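Local coordinates for dermonecrotic toxin (Pasteurella multocida, PDB 2EBF), which is a potent mitogenic, dermonecrotic toxin that induces bone resorption and is associated with the severe progressive form of atrophic rhinitis in pigs, at residues K139-I144 with G150-L155; P132-L137 with F154-A159. One frame throughout, in Å; residues are numbered along the deposited sequence.

Contact 1. Residues K139-I144 with G150-L155; sequences KQILQI and GAARFL. With GLC (alpha-D-glucopyranose), chain C; GLC (alpha-D-glucopyranose), chain B.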
ATOM      1  N   LYS A 139      16.065  11.684  -6.806  1.00 28.13           N
ATOM      2  CA  LYS A 139      15.672  12.113  -8.142  1.00 28.32           C
ATOM      3  C   LYS A 139      14.282  11.585  -8.499  1.00 27.69           C
ATOM      4  O   LYS A 139      13.462  12.323  -9.045  1.00 27.23           O
ATOM      5  CB  LYS A 139      16.698  11.684  -9.201  1.00 29.06           C
ATOM      6  CG  LYS A 139      16.493  12.378 -10.560  1.00 29.57           C
ATOM      7  CD  LYS A 139      17.615  12.066 -11.540  1.00 30.11           C
ATOM      8  CE  LYS A 139      17.605  13.026 -12.736  1.00 31.39           C
ATOM      9  NZ  LYS A 139      16.550  12.690 -13.718  1.00 31.13           N
ATOM     10  N   GLN A 140      14.021  10.315  -8.191  1.00 26.70           N
ATOM     11  CA  GLN A 140      12.778   9.682  -8.614  1.00 26.71           C
ATOM     12  C   GLN A 140      11.608  10.325  -7.866  1.00 26.90           C
ATOM     13  O   GLN A 140      10.589  10.702  -8.468  1.00 27.15           O
ATOM     14  CB  GLN A 140      12.830   8.172  -8.358  1.00 26.92           C
ATOM     15  CG  GLN A 140      13.659   7.389  -9.397  1.00 26.82           C
ATOM     16  CD  GLN A 140      13.362   7.853 -10.816  1.00 27.28           C
ATOM     17  OE1 GLN A 140      14.232   8.384 -11.508  1.00 30.32           O
ATOM     18  NE2 GLN A 140      12.124   7.688 -11.235  1.00 26.29           N
ATOM     19  N   ILE A 141      11.794  10.486  -6.567  1.00 26.22           N
ATOM     20  CA  ILE A 141      10.741  10.993  -5.687  1.00 26.91           C
ATOM     21  C   ILE A 141      10.446  12.482  -5.900  1.00 27.26           C
ATOM     22  O   ILE A 141       9.278  12.876  -6.021  1.00 28.65           O
ATOM     23  CB  ILE A 141      11.068  10.719  -4.218  1.00 26.73           C
ATOM     24  CG1 ILE A 141      11.011   9.209  -3.929  1.00 26.89           C
ATOM     25  CG2 ILE A 141      10.084  11.485  -3.311  1.00 26.31           C
ATOM     26  CD1 ILE A 141      11.354   8.852  -2.474  1.00 27.24           C
ATOM     27  N   LEU A 142      11.490  13.304  -5.946  1.00 27.05           N
ATOM     28  CA  LEU A 142      11.317  14.742  -6.167  1.00 27.83           C
ATOM     29  C   LEU A 142      10.947  15.165  -7.605  1.00 28.10           C
ATOM     30  O   LEU A 142      10.632  16.333  -7.847  1.00 28.54           O
ATOM     31  CB  LEU A 142      12.531  15.524  -5.646  1.00 27.56           C
ATOM     32  CG  LEU A 142      12.816  15.447  -4.138  1.00 28.76           C
ATOM     33  CD1 LEU A 142      13.977  16.375  -3.765  1.00 28.39           C
ATOM     34  CD2 LEU A 142      11.585  15.782  -3.311  1.00 29.33           C
ATOM     35  N   GLN A 143      10.969  14.231  -8.550  1.00 28.76           N
ATOM     36  CA  GLN A 143      10.458  14.504  -9.900  1.00 29.36           C
ATOM     37  C   GLN A 143       8.918  14.448  -9.944  1.00 29.14           C
ATOM     38  O   GLN A 143       8.298  15.034 -10.842  1.00 29.01           O
ATOM     39  CB  GLN A 143      11.091  13.570 -10.947  1.00 29.65           C
ATOM     40  CG  GLN A 143      12.470  14.063 -11.412  1.00 29.44           C
ATOM     41  CD  GLN A 143      13.215  13.140 -12.372  1.00 31.18           C
ATOM     42  OE1 GLN A 143      14.180  13.581 -13.005  1.00 31.67           O
ATOM     43  NE2 GLN A 143      12.793  11.869 -12.481  1.00 31.30           N
ATOM     44  N   ILE A 144       8.303  13.746  -8.991  1.00 28.63           N
ATOM     45  CA  ILE A 144       6.837  13.714  -8.893  1.00 29.28           C
ATOM     46  C   ILE A 144       6.315  15.124  -8.541  1.00 28.73           C
ATOM     47  O   ILE A 144       6.757  15.712  -7.562  1.00 28.87           O
ATOM     48  CB  ILE A 144       6.339  12.676  -7.840  1.00 29.03           C
ATOM     49  CG1 ILE A 144       6.941  11.295  -8.125  1.00 30.19           C
ATOM     50  CG2 ILE A 144       4.796  12.603  -7.820  1.00 29.55           C
ATOM     51  CD1 ILE A 144       6.806  10.298  -6.975  1.00 30.30           C
ATOM     52  N   GLY A 150       1.619  14.473  -0.332  1.00 26.00           N
ATOM     53  CA  GLY A 150       1.627  13.224   0.422  1.00 25.56           C
ATOM     54  C   GLY A 150       2.406  12.119  -0.256  1.00 25.46           C
ATOM     55  O   GLY A 150       2.869  11.190   0.406  1.00 25.97           O
ATOM     56  N   ALA A 151       2.556  12.200  -1.573  1.00 25.12           N
ATOM     57  CA  ALA A 151       3.314  11.170  -2.313  1.00 24.72           C
ATOM     58  C   ALA A 151       4.776  11.083  -1.857  1.00 24.73           C
ATOM     59  O   ALA A 151       5.255  10.010  -1.472  1.00 24.04           O
ATOM     60  CB  ALA A 151       3.221  11.411  -3.819  1.00 24.49           C
ATOM     61  N   ALA A 152       5.484  12.211  -1.890  1.00 24.69           N
ATOM     62  CA  ALA A 152       6.884  12.226  -1.451  1.00 24.89           C
ATOM     63  C   ALA A 152       7.045  11.766  -0.004  1.00 25.23           C
ATOM     64  O   ALA A 152       7.968  11.017   0.323  1.00 25.96           O
ATOM     65  CB  ALA A 152       7.499  13.608  -1.649  1.00 24.89           C
ATOM     66  N   ARG A 153       6.153  12.225   0.869  1.00 24.65           N
ATOM     67  CA  ARG A 153       6.185  11.819   2.265  1.00 24.69           C
ATOM     68  C   ARG A 153       6.062  10.305   2.412  1.00 24.91           C
ATOM     69  O   ARG A 153       6.828   9.680   3.142  1.00 24.99           O
ATOM     70  CB  ARG A 153       5.049  12.490   3.026  1.00 23.99           C
ATOM     71  CG  ARG A 153       5.027  12.134   4.507  1.00 24.90           C
ATOM     72  CD  ARG A 153       3.813  12.750   5.204  1.00 26.34           C
ATOM     73  NE  ARG A 153       3.821  12.398   6.626  1.00 28.15           N
ATOM     74  CZ  ARG A 153       2.839  12.683   7.478  1.00 29.08           C
ATOM     75  NH1 ARG A 153       1.758  13.322   7.059  1.00 28.61           N
ATOM     76  NH2 ARG A 153       2.934  12.319   8.749  1.00 28.30           N
ATOM     77  N   PHE A 154       5.086   9.728   1.715  1.00 24.58           N
ATOM     78  CA  PHE A 154       4.837   8.299   1.761  1.00 25.04           C
ATOM     79  C   PHE A 154       6.025   7.534   1.184  1.00 24.82           C
ATOM     80  O   PHE A 154       6.487   6.551   1.760  1.00 25.17           O
ATOM     81  CB  PHE A 154       3.569   7.959   0.965  1.00 24.97           C
ATOM     82  CG  PHE A 154       3.341   6.485   0.797  1.00 26.42           C
ATOM     83  CD1 PHE A 154       2.528   5.790   1.683  1.00 28.14           C
ATOM     84  CD2 PHE A 154       3.961   5.784  -0.239  1.00 27.23           C
ATOM     85  CE1 PHE A 154       2.326   4.421   1.535  1.00 29.26           C
ATOM     86  CE2 PHE A 154       3.766   4.412  -0.394  1.00 28.14           C
ATOM     87  CZ  PHE A 154       2.956   3.734   0.489  1.00 27.04           C
ATOM     88  N   LEU A 155       6.519   8.002   0.046  1.00 24.11           N
ATOM     89  CA  LEU A 155       7.605   7.302  -0.620  1.00 24.47           C
ATOM     90  C   LEU A 155       8.907   7.349   0.171  1.00 24.79           C
ATOM     91  O   LEU A 155       9.603   6.344   0.236  1.00 25.14           O
ATOM     92  CB  LEU A 155       7.790   7.803  -2.048  1.00 23.90           C
ATOM     93  CG  LEU A 155       6.637   7.461  -3.001  1.00 23.86           C
ATOM     94  CD1 LEU A 155       6.739   8.328  -4.237  1.00 24.09           C
ATOM     95  CD2 LEU A 155       6.571   5.957  -3.367  1.00 25.03           C
TER
HETATM   96  C1  GLC C   1      13.786  19.234  -9.029  1.00 45.13           C
HETATM   97  C2  GLC C   1      15.100  19.918  -9.408  1.00 45.20           C
HETATM   98  C3  GLC C   1      15.889  19.071 -10.409  1.00 45.01           C
HETATM   99  C4  GLC C   1      16.057  17.625  -9.922  1.00 44.40           C
HETATM  100  C5  GLC C   1      14.724  17.021  -9.443  1.00 44.05           C
HETATM  101  C6  GLC C   1      14.936  15.700  -8.711  1.00 42.39           C
HETATM  102  O2  GLC C   1      14.801  21.185 -10.001  1.00 45.59           O
HETATM  103  O3  GLC C   1      17.172  19.666 -10.646  1.00 44.80           O
HETATM  104  O4  GLC C   1      16.614  16.821 -10.972  1.00 44.18           O
HETATM  105  O5  GLC C   1      14.036  17.907  -8.544  1.00 44.70           O
HETATM  106  O6  GLC C   1      15.679  15.943  -7.505  1.00 41.66           O
HETATM  107  C1  GLC B   2      11.555  18.973  -9.939  1.00 45.24           C
HETATM  108  C2  GLC B   2      10.884  18.677 -11.280  1.00 45.23           C
HETATM  109  C3  GLC B   2      10.980  19.915 -12.181  1.00 45.51           C
HETATM  110  C4  GLC B   2      10.371  21.136 -11.494  1.00 45.92           C
HETATM  111  C5  GLC B   2      10.967  21.336 -10.095  1.00 45.05           C
HETATM  112  C6  GLC B   2      10.188  22.386  -9.316  1.00 45.05           C
HETATM  113  O1  GLC B   2      12.943  19.209 -10.185  1.00 44.52           O
HETATM  114  O2  GLC B   2      11.510  17.544 -11.896  1.00 44.04           O
HETATM  115  O3  GLC B   2      10.334  19.713 -13.439  1.00 45.77           O
HETATM  116  O4  GLC B   2      10.597  22.302 -12.308  1.00 46.56           O
HETATM  117  O5  GLC B   2      10.932  20.120  -9.332  1.00 44.92           O
HETATM  118  O6  GLC B   2       8.844  21.919  -9.140  1.00 44.25           O
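I141 meets L155 because of two torsions: chi1 of -68° sets CG1 opposite the carbonyl carbon, and chi2 of 179° carries CD1 straight on to the next helix. The arrangement is an antiparallel helical hairpin in the C-terminal region of the toxin: helix 135-143 ends, the chain turns through a short connection, and helix 151-164 returns alongside. I141 and A152 mark the close approach of the backbones, with their CA atoms 5.9 Å apart. I141 uses both of its branches. Its CD1 lies 3.7 Å from L155 CB, the two side chains passing in opposite senses, while CG2 rests against A152, 3.7 Å from its CB. Alanine at this position presents nothing bulkier than a methyl, which fits the short backbone spacing. I144, just past the first helix, extends the apolar seam, and its CG2 stands 4.5 Å from A151 CB. No hydrogen bond joins the segments, and the interface, 235 Å² over both sides, is purely aliphatic. Outside the pair, L174 and I175 of helix 171-180 pack on L155, and H96 of helix 88-108 touches A152. G150 is the N-cap of the second helix.

The other side of the first helix holds a glycan of two glucoses joined C1 to C1 through one oxygen. L142 CB lies 3.7 Å from O6 of the chain C glucose, and L142 O approaches C1 of the chain B glucose at 3.5 Å. Beside the sugars, K139 NZ donates to Q143 OE1 at 2.6 Å, tilted 26° from the carbonyl plane, and also forms a salt bridge with E556. Packing is tightest where the methyls I144 CD1 and L155 CD1 stand 3.4 Å apart.

Contact 2. Residues P132-L137 with F154-A159; sequences PEMEAL and FLLRTA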
ATOM      1  N   PRO A 132      23.517  11.605   1.125  1.00 29.15           N
ATOM      2  CA  PRO A 132      24.321  11.477  -0.105  1.00 30.09           C
ATOM      3  C   PRO A 132      24.161  10.162  -0.872  1.00 30.41           C
ATOM      4  O   PRO A 132      24.260  10.156  -2.104  1.00 31.49           O
ATOM      5  CB  PRO A 132      25.760  11.623   0.404  1.00 29.42           C
ATOM      6  CG  PRO A 132      25.624  12.475   1.625  1.00 30.79           C
ATOM      7  CD  PRO A 132      24.358  11.994   2.276  1.00 29.73           C
ATOM      8  N   GLU A 133      23.950   9.053  -0.166  1.00 31.00           N
ATOM      9  CA  GLU A 133      23.828   7.750  -0.827  1.00 31.01           C
ATOM     10  C   GLU A 133      22.426   7.470  -1.388  1.00 31.51           C
ATOM     11  O   GLU A 133      22.166   6.374  -1.908  1.00 30.74           O
ATOM     12  CB  GLU A 133      24.252   6.632   0.120  1.00 31.40           C
ATOM     13  CG  GLU A 133      23.265   6.346   1.252  1.00 31.19           C
ATOM     14  CD  GLU A 133      23.451   7.226   2.482  1.00 32.55           C
ATOM     15  OE1 GLU A 133      24.254   8.195   2.470  1.00 31.30           O
ATOM     16  OE2 GLU A 133      22.775   6.925   3.487  1.00 33.21           O
ATOM     17  N   MET A 134      21.533   8.459  -1.256  1.00 31.25           N
ATOM     18  CA  MET A 134      20.151   8.360  -1.736  1.00 31.54           C
ATOM     19  C   MET A 134      19.876   9.191  -3.000  1.00 31.16           C
ATOM     20  O   MET A 134      18.727   9.553  -3.266  1.00 30.65           O
ATOM     21  CB  MET A 134      19.190   8.772  -0.609  1.00 30.97           C
ATOM     22  CG  MET A 134      19.307   7.924   0.665  1.00 30.84           C
ATOM     23  SD  MET A 134      18.497   8.606   2.148  1.00 33.22           S
ATOM     24  CE  MET A 134      16.916   8.948   1.491  1.00 32.45           C
ATOM     25  N   GLU A 135      20.910   9.474  -3.792  1.00 31.51           N
ATOM     26  CA  GLU A 135      20.747  10.300  -5.003  1.00 31.91           C
ATOM     27  C   GLU A 135      19.680   9.800  -5.979  1.00 31.30           C
ATOM     28  O   GLU A 135      18.869  10.587  -6.475  1.00 31.50           O
ATOM     29  CB  GLU A 135      22.077  10.493  -5.752  1.00 32.62           C
ATOM     30  CG  GLU A 135      22.940  11.642  -5.226  1.00 36.34           C
ATOM     31  CD  GLU A 135      22.281  13.004  -5.405  1.00 39.79           C
ATOM     32  OE1 GLU A 135      22.025  13.411  -6.559  1.00 41.96           O
ATOM     33  OE2 GLU A 135      22.023  13.668  -4.389  1.00 39.30           O
ATOM     34  N   ALA A 136      19.688   8.505  -6.274  1.00 30.79           N
ATOM     35  CA  ALA A 136      18.773   7.966  -7.278  1.00 30.46           C
ATOM     36  C   ALA A 136      17.346   8.008  -6.747  1.00 29.99           C
ATOM     37  O   ALA A 136      16.412   8.293  -7.489  1.00 30.06           O
ATOM     38  CB  ALA A 136      19.176   6.550  -7.669  1.00 30.90           C
ATOM     39  N   LEU A 137      17.193   7.725  -5.455  1.00 29.79           N
ATOM     40  CA  LEU A 137      15.896   7.810  -4.780  1.00 29.41           C
ATOM     41  C   LEU A 137      15.349   9.229  -4.781  1.00 28.83           C
ATOM     42  O   LEU A 137      14.187   9.457  -5.115  1.00 29.00           O
ATOM     43  CB  LEU A 137      16.030   7.319  -3.348  1.00 29.96           C
ATOM     44  CG  LEU A 137      14.767   7.340  -2.483  1.00 31.22           C
ATOM     45  CD1 LEU A 137      13.805   6.237  -2.916  1.00 30.25           C
ATOM     46  CD2 LEU A 137      15.185   7.141  -1.053  1.00 31.42           C
ATOM     47  N   PHE A 154       5.086   9.728   1.715  1.00 24.58           N
ATOM     48  CA  PHE A 154       4.837   8.299   1.761  1.00 25.04           C
ATOM     49  C   PHE A 154       6.025   7.534   1.184  1.00 24.82           C
ATOM     50  O   PHE A 154       6.487   6.551   1.760  1.00 25.17           O
ATOM     51  CB  PHE A 154       3.569   7.959   0.965  1.00 24.97           C
ATOM     52  CG  PHE A 154       3.341   6.485   0.797  1.00 26.42           C
ATOM     53  CD1 PHE A 154       2.528   5.790   1.683  1.00 28.14           C
ATOM     54  CD2 PHE A 154       3.961   5.784  -0.239  1.00 27.23           C
ATOM     55  CE1 PHE A 154       2.326   4.421   1.535  1.00 29.26           C
ATOM     56  CE2 PHE A 154       3.766   4.412  -0.394  1.00 28.14           C
ATOM     57  CZ  PHE A 154       2.956   3.734   0.489  1.00 27.04           C
ATOM     58  N   LEU A 155       6.519   8.002   0.046  1.00 24.11           N
ATOM     59  CA  LEU A 155       7.605   7.302  -0.620  1.00 24.47           C
ATOM     60  C   LEU A 155       8.907   7.349   0.171  1.00 24.79           C
ATOM     61  O   LEU A 155       9.603   6.344   0.236  1.00 25.14           O
ATOM     62  CB  LEU A 155       7.790   7.803  -2.048  1.00 23.90           C
ATOM     63  CG  LEU A 155       6.637   7.461  -3.001  1.00 23.86           C
ATOM     64  CD1 LEU A 155       6.739   8.328  -4.237  1.00 24.09           C
ATOM     65  CD2 LEU A 155       6.571   5.957  -3.367  1.00 25.03           C
ATOM     66  N   LEU A 156       9.235   8.491   0.773  1.00 24.84           N
ATOM     67  CA  LEU A 156      10.462   8.564   1.595  1.00 25.36           C
ATOM     68  C   LEU A 156      10.335   7.723   2.869  1.00 25.63           C
ATOM     69  O   LEU A 156      11.288   7.083   3.289  1.00 26.03           O
ATOM     70  CB  LEU A 156      10.855  10.009   1.932  1.00 24.66           C
ATOM     71  CG  LEU A 156      12.153  10.157   2.737  1.00 24.42           C
ATOM     72  CD1 LEU A 156      13.357   9.634   1.941  1.00 23.10           C
ATOM     73  CD2 LEU A 156      12.359  11.604   3.055  1.00 23.73           C
ATOM     74  N   ARG A 157       9.150   7.720   3.468  1.00 26.37           N
ATOM     75  CA  ARG A 157       8.873   6.881   4.618  1.00 26.55           C
ATOM     76  C   ARG A 157       9.103   5.424   4.287  1.00 26.63           C
ATOM     77  O   ARG A 157       9.785   4.720   5.031  1.00 26.92           O
ATOM     78  CB  ARG A 157       7.426   7.089   5.089  1.00 26.50           C
ATOM     79  CG  ARG A 157       6.945   6.073   6.094  1.00 26.53           C
ATOM     80  CD  ARG A 157       5.420   6.038   6.115  1.00 29.19           C
ATOM     81  NE  ARG A 157       4.858   7.355   6.389  1.00 28.76           N
ATOM     82  CZ  ARG A 157       3.670   7.778   5.961  1.00 31.01           C
ATOM     83  NH1 ARG A 157       2.900   6.990   5.216  1.00 30.83           N
ATOM     84  NH2 ARG A 157       3.258   8.998   6.269  1.00 30.63           N
ATOM     85  N   THR A 158       8.558   4.987   3.154  1.00 27.27           N
ATOM     86  CA  THR A 158       8.686   3.609   2.684  1.00 27.45           C
ATOM     87  C   THR A 158      10.157   3.261   2.392  1.00 27.74           C
ATOM     88  O   THR A 158      10.652   2.182   2.774  1.00 27.04           O
ATOM     89  CB  THR A 158       7.788   3.380   1.428  1.00 27.90           C
ATOM     90  OG1 THR A 158       6.433   3.764   1.729  1.00 28.01           O
ATOM     91  CG2 THR A 158       7.821   1.920   0.962  1.00 28.01           C
ATOM     92  N   ALA A 159      10.847   4.182   1.717  1.00 27.20           N
ATOM     93  CA  ALA A 159      12.253   3.989   1.358  1.00 27.06           C
ATOM     94  C   ALA A 159      13.113   3.807   2.612  1.00 27.22           C
ATOM     95  O   ALA A 159      13.954   2.918   2.656  1.00 27.31           O
ATOM     96  CB  ALA A 159      12.766   5.168   0.544  1.00 26.50           C
TER
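L137 and A159 carry the contact where the open end of the helical hairpin comes together, at the start of helix 135-143 and the middle of helix 151-164. The L137 side chain leaves the backbone with its CB directed at the second helix, and chi1 of 180° extends CG further that way. CG is already 4.2 Å from A159 CB. At the fork the branches divide: CD2 presses on A159 CB at 3.5 Å, whereas CD1 keeps 3.8 Å from the same methyl and also reaches back to I141 CD1, one turn on, at 3.6 Å. A159 therefore sits against both arms of the leucine.

CD2 has two further neighbours, L156 CD1 at 4.3 Å and, from its own segment, the methyl CE of M134. M134, at the N-cap position, bends at chi3 (51°) and sends CE across L156 at nearly a right angle, 3.7 Å from its CD1. On the second helix, T158 OG1 donates to F154 O at 2.8 Å, from the face of that carbonyl opposite T158 N. Beyond the pair, W558 and T171 touch L137, and Y130 touches L156.

Every touching residue is buried, and only carbon atoms meet across the 128 Å² interface, which implies that these segments contact each other through apolar burial and van der Waals packing, with no directional bond between them.

In the fold
Coming from the N terminus, the chain passes helices 88-108 and 115-129, then enters helix 135-143, which contributes its beginning to contact 2 and its end to contact 1. Helix 151-164 returns alongside, so contact 1 closes the short loop of residues 145-149, and contact 2 closes the wider span 138-153 that encloses it. The two do not cross: they share F154 and L155, their centres are 8 Å apart, and I141 CD1 of contact 1 packs on L156 N of contact 2. Around this hairpin, helices 88-108, 171-180 and 312-333 all touch it, and D89 forms salt bridges with both R153 and R157.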